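Hemin degrading factor (Pseudomonas aeruginosa, PDB 4MF9) binds heme and acts in its trafficking and degradation. Local coordinates at residues 49-54 against 141-146; 122-127 against 151-156; 129-132 against 137-140; 206-211 against 229-234. All coordinates share one frame; numbering follows the deposited sequence.

Contact 1: 49-54 against 141-146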
loop_
_atom_site.group_PDB
_atom_site.type_symbol
_atom_site.label_atom_id
_atom_site.label_comp_id
_atom_site.label_asym_id
_atom_site.label_seq_id
_atom_site.Cartn_x
_atom_site.Cartn_y
_atom_site.Cartn_z
ATOM N N GLU A 49 8.410 14.106 -9.712
ATOM C CA GLU A 49 9.072 15.030 -10.595
ATOM C C GLU A 49 8.997 14.563 -12.034
ATOM O O GLU A 49 8.707 15.312 -12.900
ATOM C CB GLU A 49 10.492 15.174 -10.195
ATOM C CG GLU A 49 10.701 16.037 -9.008
ATOM C CD GLU A 49 12.125 15.951 -8.487
ATOM O OE1 GLU A 49 12.448 15.023 -7.713
ATOM O OE2 GLU A 49 12.909 16.788 -8.921
ATOM N N LEU A 50 9.206 13.277 -12.217
ATOM C CA LEU A 50 9.170 12.648 -13.538
ATOM C C LEU A 50 7.788 12.825 -14.156
ATOM O O LEU A 50 7.663 13.250 -15.310
ATOM C CB LEU A 50 9.518 11.158 -13.449
ATOM C CG LEU A 50 10.405 10.529 -14.535
ATOM C CD1 LEU A 50 10.382 9.009 -14.486
ATOM C CD2 LEU A 50 10.010 10.990 -15.910
ATOM N N VAL A 51 6.751 12.517 -13.383
ATOM C CA VAL A 51 5.375 12.701 -13.845
ATOM C C VAL A 51 5.061 14.172 -14.161
ATOM O O VAL A 51 4.421 14.480 -15.170
ATOM C CB VAL A 51 4.362 12.119 -12.829
ATOM C CG1 VAL A 51 2.936 12.420 -13.260
ATOM C CG2 VAL A 51 4.566 10.612 -12.676
ATOM N N ALA A 52 5.522 15.085 -13.313
ATOM C CA ALA A 52 5.306 16.505 -13.568
ATOM C C ALA A 52 6.012 16.960 -14.848
ATOM O O ALA A 52 5.584 17.912 -15.483
ATOM C CB ALA A 52 5.749 17.341 -12.386
ATOM N N SER A 53 7.085 16.281 -15.239
ATOM C CA SER A 53 7.744 16.638 -16.502
ATOM C C SER A 53 6.849 16.307 -17.700
ATOM O O SER A 53 7.123 16.734 -18.826
ATOM C CB SER A 53 9.091 15.927 -16.641
ATOM O OG SER A 53 8.917 14.620 -17.140
ATOM N N ARG A 54 5.816 15.505 -17.469
ATOM C CA ARG A 54 4.813 15.130 -18.441
ATOM C C ARG A 54 3.692 16.152 -18.690
ATOM O O ARG A 54 2.962 16.031 -19.616
ATOM C CB ARG A 54 4.179 13.770 -18.067
ATOM C CG ARG A 54 5.155 12.608 -17.989
ATOM C CD ARG A 54 4.529 11.282 -17.635
ATOM N NE ARG A 54 3.625 10.809 -18.648
ATOM C CZ ARG A 54 3.339 9.535 -18.824
ATOM N NH1 ARG A 54 3.862 8.647 -18.013
ATOM N NH2 ARG A 54 2.571 9.144 -19.793
ATOM N N SER A 141 -4.761 7.266 -16.073
ATOM C CA SER A 141 -4.560 7.014 -14.663
ATOM C C SER A 141 -4.556 8.275 -13.836
ATOM O O SER A 141 -4.195 9.296 -14.346
ATOM C CB SER A 141 -3.289 6.239 -14.400
ATOM O OG SER A 141 -2.146 6.903 -14.706
ATOM N N ILE A 142 -4.958 8.155 -12.579
ATOM C CA ILE A 142 -4.788 9.221 -11.578
ATOM C C ILE A 142 -3.645 8.824 -10.660
ATOM O O ILE A 142 -3.659 7.765 -10.169
ATOM C CB ILE A 142 -6.075 9.435 -10.766
ATOM C CG1 ILE A 142 -7.256 9.786 -11.684
ATOM C CG2 ILE A 142 -5.865 10.435 -9.680
ATOM C CD1 ILE A 142 -7.015 11.012 -12.473
ATOM N N GLN A 143 -2.629 9.650 -10.530
ATOM C CA GLN A 143 -1.484 9.258 -9.751
ATOM C C GLN A 143 -1.130 10.284 -8.668
ATOM O O GLN A 143 -0.976 11.423 -8.954
ATOM C CB GLN A 143 -0.257 8.929 -10.606
ATOM C CG GLN A 143 -0.516 7.999 -11.782
ATOM C CD GLN A 143 0.734 7.419 -12.455
ATOM O OE1 GLN A 143 1.823 7.697 -12.111
ATOM N NE2 GLN A 143 0.510 6.574 -13.388
ATOM N N VAL A 144 -0.976 9.821 -7.445
ATOM C CA VAL A 144 -0.756 10.697 -6.298
ATOM C C VAL A 144 0.656 10.522 -5.753
ATOM O O VAL A 144 1.147 9.388 -5.642
ATOM C CB VAL A 144 -1.788 10.400 -5.171
ATOM C CG1 VAL A 144 -1.515 11.278 -3.948
ATOM C CG2 VAL A 144 -3.206 10.635 -5.679
ATOM N N PHE A 145 1.287 11.636 -5.376
ATOM C CA PHE A 145 2.653 11.625 -4.848
ATOM C C PHE A 145 2.796 12.383 -3.526
ATOM O O PHE A 145 2.050 13.336 -3.264
ATOM C CB PHE A 145 3.618 12.168 -5.909
ATOM C CG PHE A 145 3.576 11.383 -7.187
ATOM C CD1 PHE A 145 4.380 10.259 -7.351
ATOM C CD2 PHE A 145 2.696 11.736 -8.207
ATOM C CE1 PHE A 145 4.329 9.511 -8.517
ATOM C CE2 PHE A 145 2.639 10.981 -9.381
ATOM C CZ PHE A 145 3.456 9.869 -9.529
ATOM N N ASP A 146 3.741 11.943 -2.688
ATOM C CA ASP A 146 3.908 12.516 -1.346
ATOM C C ASP A 146 4.874 13.709 -1.311
ATOM O O ASP A 146 5.353 14.148 -2.353
ATOM C CB ASP A 146 4.280 11.440 -0.293
ATOM C CG ASP A 146 5.657 10.821 -0.509
ATOM O OD1 ASP A 146 6.526 11.434 -1.155
ATOM O OD2 ASP A 146 5.883 9.694 -0.002
#

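Contact 2: 122-127 against 151-156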
loop_
_atom_site.group_PDB
_atom_site.type_symbol
_atom_site.label_atom_id
_atom_site.label_comp_id
_atom_site.label_asym_id
_atom_site.label_seq_id
_atom_site.Cartn_x
_atom_site.Cartn_y
_atom_site.Cartn_z
ATOM N N GLY A 122 -2.727 13.506 4.840
ATOM C CA GLY A 122 -1.865 14.553 5.273
ATOM C C GLY A 122 -0.583 14.693 4.542
ATOM O O GLY A 122 -0.114 15.758 4.371
ATOM N N GLY A 123 0.012 13.582 4.161
ATOM C CA GLY A 123 1.243 13.604 3.385
ATOM C C GLY A 123 1.021 13.604 1.872
ATOM O O GLY A 123 1.973 13.642 1.085
ATOM N N TRP A 124 -0.236 13.551 1.448
ATOM C CA TRP A 124 -0.527 13.564 0.016
ATOM C C TRP A 124 -0.230 14.954 -0.540
ATOM O O TRP A 124 -0.762 15.943 -0.048
ATOM C CB TRP A 124 -1.989 13.217 -0.237
ATOM C CG TRP A 124 -2.342 11.788 0.046
ATOM C CD1 TRP A 124 -1.784 10.971 0.995
ATOM C CD2 TRP A 124 -3.325 10.999 -0.640
ATOM N NE1 TRP A 124 -2.376 9.725 0.948
ATOM C CE2 TRP A 124 -3.320 9.716 -0.048
ATOM C CE3 TRP A 124 -4.220 11.259 -1.685
ATOM C CZ2 TRP A 124 -4.170 8.698 -0.469
ATOM C CZ3 TRP A 124 -5.063 10.239 -2.107
ATOM C CH2 TRP A 124 -5.032 8.974 -1.495
ATOM N N ASN A 125 0.621 15.039 -1.555
ATOM C CA ASN A 125 1.100 16.345 -1.992
ATOM C C ASN A 125 0.617 16.790 -3.369
ATOM O O ASN A 125 0.064 17.885 -3.527
ATOM C CB ASN A 125 2.622 16.389 -1.958
ATOM C CG ASN A 125 3.162 17.754 -2.323
ATOM O OD1 ASN A 125 2.746 18.763 -1.756
ATOM N ND2 ASN A 125 4.069 17.799 -3.283
ATOM N N ALA A 126 0.850 15.951 -4.367
ATOM C CA ALA A 126 0.493 16.309 -5.729
ATOM C C ALA A 126 -0.237 15.151 -6.390
ATOM O O ALA A 126 -0.008 13.977 -6.050
ATOM C CB ALA A 126 1.726 16.683 -6.514
ATOM N N VAL A 127 -1.113 15.491 -7.330
ATOM C CA VAL A 127 -1.928 14.499 -8.026
ATOM C C VAL A 127 -2.044 14.870 -9.507
ATOM O O VAL A 127 -2.298 16.035 -9.850
ATOM C CB VAL A 127 -3.320 14.380 -7.375
ATOM C CG1 VAL A 127 -3.915 15.760 -7.117
ATOM C CG2 VAL A 127 -4.243 13.548 -8.235
ATOM N N ALA A 151 5.538 7.841 -5.019
ATOM C CA ALA A 151 4.146 7.473 -5.265
ATOM C C ALA A 151 3.404 7.120 -3.985
ATOM O O ALA A 151 3.931 6.408 -3.114
ATOM C CB ALA A 151 4.066 6.320 -6.242
ATOM N N VAL A 152 2.174 7.603 -3.883
ATOM C CA VAL A 152 1.320 7.254 -2.756
ATOM C C VAL A 152 0.348 6.149 -3.161
ATOM O O VAL A 152 0.235 5.114 -2.489
ATOM C CB VAL A 152 0.541 8.484 -2.239
ATOM C CG1 VAL A 152 -0.573 8.044 -1.344
ATOM C CG2 VAL A 152 1.459 9.400 -1.490
ATOM N N HIS A 153 -0.310 6.359 -4.296
ATOM C CA HIS A 153 -1.486 5.594 -4.681
ATOM C C HIS A 153 -1.804 5.937 -6.132
ATOM O O HIS A 153 -1.695 7.108 -6.534
ATOM C CB HIS A 153 -2.652 6.052 -3.803
ATOM C CG HIS A 153 -3.933 5.300 -4.027
ATOM N ND1 HIS A 153 -4.017 3.926 -3.968
ATOM C CD2 HIS A 153 -5.189 5.749 -4.274
ATOM C CE1 HIS A 153 -5.271 3.555 -4.188
ATOM N NE2 HIS A 153 -5.999 4.642 -4.375
ATOM N N LYS A 154 -2.225 4.946 -6.913
ATOM C CA LYS A 154 -2.610 5.213 -8.308
ATOM C C LYS A 154 -3.905 4.496 -8.609
ATOM O O LYS A 154 -4.142 3.402 -8.086
ATOM C CB LYS A 154 -1.542 4.711 -9.289
ATOM C CG LYS A 154 -0.215 5.412 -9.181
ATOM C CD LYS A 154 0.886 4.607 -9.860
ATOM C CE LYS A 154 2.178 5.410 -9.894
ATOM N NZ LYS A 154 3.317 4.598 -10.378
ATOM N N VAL A 155 -4.742 5.093 -9.455
ATOM C CA VAL A 155 -5.915 4.387 -9.944
ATOM C C VAL A 155 -5.968 4.402 -11.462
ATOM O O VAL A 155 -5.865 5.455 -12.103
ATOM C CB VAL A 155 -7.257 4.791 -9.224
ATOM C CG1 VAL A 155 -7.002 5.649 -7.978
ATOM C CG2 VAL A 155 -8.237 5.421 -10.137
ATOM N N PHE A 156 -6.064 3.204 -12.026
ATOM C CA PHE A 156 -5.975 3.025 -13.463
ATOM C C PHE A 156 -7.338 2.716 -14.047
ATOM O O PHE A 156 -8.070 1.879 -13.520
ATOM C CB PHE A 156 -4.995 1.893 -13.784
ATOM C CG PHE A 156 -3.554 2.307 -13.717
ATOM C CD1 PHE A 156 -2.884 2.343 -12.498
ATOM C CD2 PHE A 156 -2.866 2.669 -14.873
ATOM C CE1 PHE A 156 -1.553 2.735 -12.434
ATOM C CE2 PHE A 156 -1.538 3.051 -14.812
ATOM C CZ PHE A 156 -0.878 3.084 -13.590
#

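Contact 3: 129-132 against 137-140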
loop_
_atom_site.group_PDB
_atom_site.type_symbol
_atom_site.label_atom_id
_atom_site.label_comp_id
_atom_site.label_asym_id
_atom_site.label_seq_id
_atom_site.Cartn_x
_atom_site.Cartn_y
_atom_site.Cartn_z
ATOM N N ALA A 129 -3.435 13.616 -13.588
ATOM C CA ALA A 129 -4.231 12.749 -14.435
ATOM C C ALA A 129 -3.417 12.545 -15.691
ATOM O O ALA A 129 -3.089 13.517 -16.386
ATOM C CB ALA A 129 -5.565 13.407 -14.770
ATOM N N ILE A 130 -3.093 11.303 -15.963
ATOM C CA ILE A 130 -2.293 10.929 -17.095
ATOM C C ILE A 130 -3.160 10.284 -18.201
ATOM O O ILE A 130 -3.963 9.452 -17.934
ATOM C CB ILE A 130 -1.163 9.998 -16.652
ATOM C CG1 ILE A 130 -0.296 10.673 -15.599
ATOM C CG2 ILE A 130 -0.321 9.548 -17.809
ATOM C CD1 ILE A 130 0.896 9.889 -15.163
ATOM N N ALA A 131 -2.982 10.694 -19.443
ATOM C CA ALA A 131 -3.642 10.024 -20.557
ATOM C C ALA A 131 -2.573 9.632 -21.569
ATOM O O ALA A 131 -2.261 10.398 -22.487
ATOM C CB ALA A 131 -4.689 10.946 -21.192
ATOM N N GLU A 132 -2.034 8.446 -21.428
ATOM C CA GLU A 132 -0.848 8.014 -22.085
ATOM C C GLU A 132 -1.147 7.313 -23.418
ATOM O O GLU A 132 -1.812 6.358 -23.402
ATOM C CB GLU A 132 -0.075 7.055 -21.192
ATOM C CG GLU A 132 1.239 6.684 -21.809
ATOM C CD GLU A 132 2.278 6.170 -20.861
ATOM O OE1 GLU A 132 3.334 5.855 -21.350
ATOM O OE2 GLU A 132 2.065 6.079 -19.677
ATOM N N GLY A 137 -4.805 2.874 -28.402
ATOM C CA GLY A 137 -5.653 3.589 -27.473
ATOM C C GLY A 137 -4.835 4.444 -26.534
ATOM O O GLY A 137 -3.674 4.772 -26.820
ATOM N N THR A 138 -5.444 4.796 -25.407
ATOM C CA THR A 138 -4.799 5.648 -24.423
ATOM C C THR A 138 -5.014 5.094 -23.008
ATOM O O THR A 138 -6.127 4.708 -22.629
ATOM C CB THR A 138 -5.251 7.122 -24.572
ATOM O OG1 THR A 138 -5.481 7.711 -23.285
ATOM C CG2 THR A 138 -6.518 7.218 -25.413
ATOM N N GLN A 139 -3.961 5.039 -22.232
ATOM C CA GLN A 139 -4.004 4.471 -20.890
ATOM C C GLN A 139 -4.107 5.638 -19.908
ATOM O O GLN A 139 -3.265 6.486 -19.899
ATOM C CB GLN A 139 -2.750 3.641 -20.630
ATOM C CG GLN A 139 -2.715 2.815 -19.362
ATOM C CD GLN A 139 -1.433 2.032 -19.241
ATOM O OE1 GLN A 139 -0.524 2.386 -18.500
ATOM N NE2 GLN A 139 -1.347 0.962 -19.998
ATOM N N ARG A 140 -5.194 5.661 -19.166
ATOM C CA ARG A 140 -5.524 6.773 -18.287
ATOM C C ARG A 140 -5.332 6.384 -16.833
ATOM O O ARG A 140 -5.653 5.262 -16.423
ATOM C CB ARG A 140 -6.965 7.233 -18.536
ATOM C CG ARG A 140 -7.205 7.598 -20.008
ATOM C CD ARG A 140 -8.654 7.938 -20.283
ATOM N NE ARG A 140 -8.816 8.464 -21.640
ATOM C CZ ARG A 140 -9.053 7.711 -22.711
ATOM N NH1 ARG A 140 -9.164 6.393 -22.590
ATOM N NH2 ARG A 140 -9.185 8.277 -23.907
HETATM O O HOH W 1 0.338 5.146 -17.967
#

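Contact 4: 206-211 against 229-234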
loop_
_atom_site.group_PDB
_atom_site.type_symbol
_atom_site.label_atom_id
_atom_site.label_comp_id
_atom_site.label_asym_id
_atom_site.label_seq_id
_atom_site.Cartn_x
_atom_site.Cartn_y
_atom_site.Cartn_z
ATOM N N GLU A 206 2.168 -5.546 29.503
ATOM C CA GLU A 206 0.930 -5.348 30.220
ATOM C C GLU A 206 -0.148 -4.723 29.365
ATOM O O GLU A 206 -1.223 -5.249 29.255
ATOM C CB GLU A 206 1.178 -4.518 31.480
ATOM C CG GLU A 206 -0.067 -4.368 32.307
ATOM C CD GLU A 206 0.160 -3.750 33.700
ATOM O OE1 GLU A 206 1.304 -3.545 34.137
ATOM O OE2 GLU A 206 -0.856 -3.491 34.296
ATOM N N GLY A 207 0.219 -3.664 28.659
ATOM C CA GLY A 207 -0.672 -3.023 27.711
ATOM C C GLY A 207 -1.081 -3.939 26.568
ATOM O O GLY A 207 -2.229 -3.888 26.106
ATOM N N TRP A 208 -0.146 -4.772 26.110
ATOM C CA TRP A 208 -0.416 -5.729 25.030
ATOM C C TRP A 208 -1.532 -6.688 25.431
ATOM O O TRP A 208 -2.499 -6.875 24.693
ATOM C CB TRP A 208 0.849 -6.529 24.683
ATOM C CG TRP A 208 0.745 -7.342 23.395
ATOM C CD1 TRP A 208 -0.186 -8.302 23.090
ATOM C CD2 TRP A 208 1.629 -7.272 22.268
ATOM N NE1 TRP A 208 0.060 -8.819 21.837
ATOM C CE2 TRP A 208 1.167 -8.199 21.311
ATOM C CE3 TRP A 208 2.764 -6.510 21.976
ATOM C CZ2 TRP A 208 1.811 -8.392 20.084
ATOM C CZ3 TRP A 208 3.400 -6.702 20.760
ATOM C CH2 TRP A 208 2.923 -7.634 19.828
ATOM N N ALA A 209 -1.400 -7.269 26.602
ATOM C CA ALA A 209 -2.374 -8.177 27.166
ATOM C C ALA A 209 -3.756 -7.480 27.325
ATOM O O ALA A 209 -4.758 -8.100 27.229
ATOM C CB ALA A 209 -1.862 -8.679 28.499
ATOM N N ALA A 210 -3.743 -6.185 27.537
ATOM C CA ALA A 210 -4.938 -5.374 27.741
ATOM C C ALA A 210 -5.610 -4.822 26.460
ATOM O O ALA A 210 -6.694 -4.296 26.483
ATOM C CB ALA A 210 -4.617 -4.273 28.731
ATOM N N LEU A 211 -5.017 -5.073 25.308
ATOM C CA LEU A 211 -5.521 -4.538 24.056
ATOM C C LEU A 211 -6.930 -4.884 23.810
ATOM O O LEU A 211 -7.307 -5.971 24.021
ATOM C CB LEU A 211 -4.687 -5.078 22.924
ATOM C CG LEU A 211 -3.608 -4.089 22.624
ATOM C CD1 LEU A 211 -2.468 -4.718 21.859
ATOM C CD2 LEU A 211 -4.235 -2.927 21.873
ATOM N N THR A 229 8.965 -3.792 15.090
ATOM C CA THR A 229 9.743 -5.033 15.184
ATOM C C THR A 229 10.312 -5.185 16.583
ATOM O O THR A 229 10.397 -6.285 17.128
ATOM C CB THR A 229 10.881 -5.057 14.155
ATOM O OG1 THR A 229 11.745 -3.923 14.348
ATOM C CG2 THR A 229 10.303 -4.998 12.763
ATOM N N GLN A 230 10.704 -4.072 17.167
ATOM C CA GLN A 230 11.213 -4.024 18.515
ATOM C C GLN A 230 10.186 -4.509 19.527
ATOM O O GLN A 230 10.528 -5.259 20.371
ATOM C CB GLN A 230 11.606 -2.602 18.844
ATOM C CG GLN A 230 12.245 -2.339 20.162
ATOM C CD GLN A 230 12.782 -0.934 20.245
ATOM O OE1 GLN A 230 12.095 0.004 19.960
ATOM N NE2 GLN A 230 14.002 -0.817 20.647
ATOM N N ALA A 231 8.944 -4.079 19.401
ATOM C CA ALA A 231 7.907 -4.544 20.320
ATOM C C ALA A 231 7.625 -6.039 20.149
ATOM O O ALA A 231 7.363 -6.730 21.124
ATOM C CB ALA A 231 6.642 -3.749 20.127
ATOM N N LEU A 232 7.642 -6.525 18.909
ATOM C CA LEU A 232 7.421 -7.947 18.640
ATOM C C LEU A 232 8.490 -8.777 19.342
ATOM O O LEU A 232 8.198 -9.788 19.986
ATOM C CB LEU A 232 7.444 -8.228 17.135
ATOM C CG LEU A 232 6.430 -7.467 16.291
ATOM C CD1 LEU A 232 6.464 -7.914 14.831
ATOM C CD2 LEU A 232 5.041 -7.616 16.875
ATOM N N ARG A 233 9.711 -8.313 19.251
ATOM C CA ARG A 233 10.878 -8.895 19.850
ATOM C C ARG A 233 10.755 -8.944 21.376
ATOM O O ARG A 233 11.222 -9.838 22.000
ATOM C CB ARG A 233 12.035 -7.971 19.594
ATOM C CG ARG A 233 13.359 -8.615 19.467
ATOM C CD ARG A 233 14.244 -7.964 18.449
ATOM N NE ARG A 233 14.622 -6.601 18.734
ATOM C CZ ARG A 233 14.522 -5.627 17.849
ATOM N NH1 ARG A 233 14.032 -5.872 16.669
ATOM N NH2 ARG A 233 14.887 -4.420 18.146
ATOM N N LEU A 234 10.166 -7.909 21.954
ATOM C CA LEU A 234 10.102 -7.781 23.411
ATOM C C LEU A 234 8.801 -8.334 23.981
ATOM O O LEU A 234 8.645 -8.450 25.203
ATOM C CB LEU A 234 10.253 -6.314 23.817
ATOM C CG LEU A 234 11.510 -5.559 23.387
ATOM C CD1 LEU A 234 11.436 -4.115 23.841
ATOM C CD2 LEU A 234 12.762 -6.213 23.930
#

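Contact 1: 49-54 against 141-146
The ring of F145 meets V51 obliquely, with the CZ and CE2 corner of the phenyl group turned to the valine, and the flat amide of Q143 lies close by, its OE1 packing 4.0 Å from V51 CG2. This is helix-on-sheet packing within the N-terminal HemS/ChuX-type half of the protein: helix 47-52 lies against one side of the large antiparallel sheet, reached here through strand 138-146. V51 CG2 touches F145 CZ at 3.4 Å, a snug apolar approach, while CE2 of the ring lies 3.8 Å from the same methyl. CG2 reaches the ring because it sits beside the backbone N of its own residue, CG1 having taken the place anti to that nitrogen (chi1 175°). A beta-branched valine suits the spot, since its short side chain presents two methyls close to the helix, and the broad phenyl ring reaches across from the sheet to meet them.

Q143 and F145 alternate with residues whose side chains leave by the other side of the strand, so both face the helix. The amide of Q143 is buried, and its NE2 donates to S141 OG at 3.0 Å, with the partner 22° out of the amide plane; that bond restrains the rotation of the amide and turns OE1 toward V51. F128, on the adjoining strand 124-133, also touches V51 and widens the apolar seat. The hydroxyl of S53 folds back on its own backbone: S53 OG donates to L50 O at 2.6 Å, aimed at a lone pair within the plane of that carbonyl.

Contact 2: 122-127 against 151-156
Strands 124-133 and 151-157 flank strand 138-146 in one antiparallel sheet. W124 lies just before a classic beta bulge, in which N125 and A126 both face F145, and its indole reaches over to V152 and H153. The principal contact is CH-pi: V152 CG1 lies over one face of the indole, 3.7 Å from the centroid of the five-membered ring and 28° off the ring normal. The methyl is displaced toward the nitrogen side, so that W124 NE1 is its nearest neighbour at 3.4 Å. Having CG1 anti to the backbone N (chi1 165°) points this methyl at the ring, and the two side chains meet at about a right angle. At the far end of the indole, W124 CH2 passes H153 CD2 obliquely at 4.3 Å.

Tryptophan suits this buried place because it combines a wide apolar face with one N-H, and NE1 gives that hydrogen to H270 O. H153 is likewise engaged at both ring nitrogens, ND1 with T83 and NE2 with Y96. The whole is a CH-pi contact of a methyl on an indole face, made over strand 138-146 beside the classic bulge of its neighbour.

Contact 3: 129-132 against 137-140
E132 and Q139 both carry CG anti to the backbone N (chi1 -175° and -171°) and continue in extended form, which sends the two polar ends out along the same face of the sheet. They do not bond directly. A water lies between them and donates to both, at 2.6 Å from E132 OE2 and 2.9 Å from Q139 OE1.

The backbones beneath form the end of the hairpin made by strands 124-133 and 138-146; the short segments 129-132 and 138-140 are nearly antiparallel, their axes at 163° to each other. E132 and Q139 are an antiparallel hydrogen-bonded pair: E132 N donates to Q139 O at 2.8 Å, nearly straight, and Q139 N returns a bond of equal length to E132 O. The next pair, A131 with R140, is non-hydrogen-bonded, and there R140 CA makes a C-H...O contact of 3.1 Å with I130 O.

On the face carrying A131 and R140, small and long side chains complement one another. A131 CB lies 3.9 Å from T138 OG1, and the same hydroxyl oxygen stands 3.6 Å above the plane of the R140 guanidinium, over its centre. The arginine's flat group is also engaged in a cation-pi contact with W166, from helix 166-173.

E132 OE2 has a second claim on it, a salt bridge from R54 that follows helix 47-52. An anionic oxygen shared between a guanidinium and a donating water is well compensated, which would be expected to favour the charged carboxylate. Glutamine, with a neutral acceptor, joins this network without adding another charge.

Contact 4: 206-211 against 229-234
Helices 201-210 and 228-235 meet where W208 touches A231 and L232. Along the first of them, E206 and G207 come before the contact, and E206 O accepts a backbone bond from A210 N at 3.2 Å. At W208 the side chain turns inward: CG lies anti to the backbone N (chi1 -168°), and this carries the six-membered end of the indole to the other helix. CH2 meets L232 CD2 at 3.6 Å, with the methyl at the ring edge and near its plane, so the leucine abuts the rim of the indole. CZ3 passes A231 O at 4.0 Å and A231 CB at 4.4 Å. Alanine suits this position because its small side chain lets the bulky ring come near the helix backbone, while L232, whose CB points away, brings a branch back to the ring through its longer chain. The nearest side-chain atoms of W208 and the heme-binding K313 are about 4 Å apart. Further on, L211 N donates to W208 O at 3.2 Å.

The indole N-H is used by R312 O, on strand 307-313, and other rings meet it, F217 edge-to-face and W239 with planes at about 35°. The tryptophan is thus packed between helices 201-210 and 228-235, helix 217-224 and the sheet strand 307-313.

Contacts 1, 2 and 3 belong to one half of the protein and share a single antiparallel sheet, in which strand 138-146 lies between strands 124-133 and 151-157. Their centres are 8 to 17 Å apart, and they touch. Contact 3 ties the end of the hairpin, contact 2 spans the strand in the middle, and contact 1 lays helix 47-52 on the sheet; along the chain, contact 3 falls within the spans of both others, which themselves cross. Contact 4 follows later, beyond the chain's centre, its own centre 32 to 47 Å from theirs. It lies close to heme-binding K313, and contact 2 is also within about 11 Å of the heme. Sheets sharing strands join the two halves.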